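Local coordinates for protein probable acetyltransferase (PDB 2EUI) that is probably an acyltransferase of the GNAT family, which would transfer an acyl group from acyl-CoA to a substrate not yet identified, at residues A[89-92]-A[93-96]. Numbering follows the deposited sequence.
Sequences EARR and QLVA
The first turn of helix 92-109 opens where the loop after strand 76-86 meets it, and Arg91 and Leu94 lie alongside each other at this helix start. Arg91 occupies the N-cap position. Arg91 O accepts the N-H of Val95 (Arg91 O to Val95 N 3.3 Å), the opening i to i+4 bond, with an N-H...O angle of 167°. One residue on, Arg92 O receives Ala96 N at 2.7 Å, so the first two carbonyls of the turn are both engaged by consecutive amides. The side chains of Arg91 and Leu94 run out in the same direction. Leu94 has CG anti to its backbone N (chi1 170°) and CD2 pointing on outward, anti to CA, which carries this methyl over one face of the Arg91 guanidinium, displaced toward its rim. Arg91 NE is 3.1 Å from Leu94 CD2, and Arg91 CD lies 3.4 Å from the same methyl, the arginine chain being extended from CG to NE. This junction of loop and helix, following strand 76-86, corresponds by sequence and topology to the place of the Arg/Gln-x-x-Gly-x-Gly/Ala signature in GNAT enzymes, whose backbone amides usually hold the CoA pyrophosphate. Arg91 and Ala96 match the ends of that pattern, whereas Leu94 stands where the first glycine is usual; a similar role for the amides here is an inference. On the inner side, Val95 CB points toward the loop, and Val95 CG2 reaches Ala90 CB at 4.5 Å, a loose apolar contact. Val95 also packs on Val86 of strand 76-86 and, with Ala90, on Leu61 of strand 60-71, while Ala96 rests on Val86. The Arg92 side chain packs on Val125 and Val129 of helix 124-131.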
loop_
_atom_site.group_PDB
_atom_site.type_symbol
_atom_site.label_atom_id
_atom_site.label_comp_id
_atom_site.label_asym_id
_atom_site.label_seq_id
_atom_site.Cartn_x
_atom_site.Cartn_y
_atom_site.Cartn_z
ATOM N N GLU A 89 -6.155 -3.610 28.945
ATOM C CA GLU A 89 -7.138 -4.412 29.667
ATOM C C GLU A 89 -7.417 -5.727 28.971
ATOM O O GLU A 89 -7.656 -6.743 29.622
ATOM C CB GLU A 89 -8.457 -3.645 29.814
ATOM C CG GLU A 89 -8.332 -2.290 30.510
ATOM C CD GLU A 89 -7.457 -1.301 29.737
ATOM O OE1 GLU A 89 -7.795 -0.991 28.570
ATOM O OE2 GLU A 89 -6.438 -0.843 30.305
ATOM N N ALA A 90 -7.403 -5.698 27.645
ATOM C CA ALA A 90 -7.656 -6.887 26.848
ATOM C C ALA A 90 -6.373 -7.696 26.714
ATOM O O ALA A 90 -5.269 -7.146 26.773
ATOM C CB ALA A 90 -8.173 -6.483 25.466
ATOM N N ARG A 91 -6.514 -9.004 26.541
ATOM C CA ARG A 91 -5.349 -9.865 26.378
ATOM C C ARG A 91 -4.904 -9.766 24.933
ATOM O O ARG A 91 -5.648 -10.128 24.020
ATOM C CB ARG A 91 -5.701 -11.310 26.724
ATOM C CG ARG A 91 -7.160 -11.466 27.046
ATOM C CD ARG A 91 -7.488 -12.832 27.567
ATOM N NE ARG A 91 -8.927 -12.929 27.763
ATOM C CZ ARG A 91 -9.556 -14.018 28.187
ATOM N NH1 ARG A 91 -8.863 -15.120 28.466
ATOM N NH2 ARG A 91 -10.882 -13.998 28.324
ATOM N N ARG A 92 -3.691 -9.254 24.746
ATOM C CA ARG A 92 -3.093 -9.072 23.426
ATOM C C ARG A 92 -3.353 -10.217 22.446
ATOM O O ARG A 92 -4.147 -10.077 21.510
ATOM C CB ARG A 92 -1.577 -8.844 23.581
ATOM C CG ARG A 92 -0.797 -8.732 22.273
ATOM C CD ARG A 92 0.441 -7.833 22.439
ATOM N NE ARG A 92 1.269 -7.785 21.228
ATOM C CZ ARG A 92 2.098 -6.786 20.920
ATOM N NH1 ARG A 92 2.213 -5.739 21.732
ATOM N NH2 ARG A 92 2.811 -6.828 19.797
ATOM N N GLN A 93 -2.685 -11.346 22.678
ATOM C CA GLN A 93 -2.787 -12.524 21.816
ATOM C C GLN A 93 -4.202 -13.005 21.481
ATOM O O GLN A 93 -4.571 -13.077 20.304
ATOM C CB GLN A 93 -1.976 -13.673 22.419
ATOM C CG GLN A 93 -1.998 -14.951 21.592
ATOM C CD GLN A 93 -0.736 -15.780 21.779
ATOM O OE1 GLN A 93 -0.212 -15.896 22.895
ATOM N NE2 GLN A 93 -0.244 -16.367 20.688
ATOM N N LEU A 94 -4.985 -13.348 22.499
ATOM C CA LEU A 94 -6.352 -13.805 22.271
ATOM C C LEU A 94 -7.116 -12.928 21.257
ATOM O O LEU A 94 -7.743 -13.442 20.325
ATOM C CB LEU A 94 -7.110 -13.836 23.600
ATOM C CG LEU A 94 -8.619 -14.076 23.507
ATOM C CD1 LEU A 94 -8.887 -15.365 22.745
ATOM C CD2 LEU A 94 -9.215 -14.143 24.907
ATOM N N VAL A 95 -7.052 -11.610 21.440
ATOM C CA VAL A 95 -7.744 -10.658 20.570
ATOM C C VAL A 95 -7.018 -10.367 19.261
ATOM O O VAL A 95 -7.648 -10.288 18.196
ATOM C CB VAL A 95 -8.014 -9.322 21.317
ATOM C CG1 VAL A 95 -8.367 -8.206 20.326
ATOM C CG2 VAL A 95 -9.161 -9.520 22.303
ATOM N N ALA A 96 -5.701 -10.191 19.339
ATOM C CA ALA A 96 -4.907 -9.926 18.146
ATOM C C ALA A 96 -5.218 -11.025 17.135
ATOM O O ALA A 96 -5.402 -10.760 15.948
ATOM C CB ALA A 96 -3.428 -9.932 18.493
#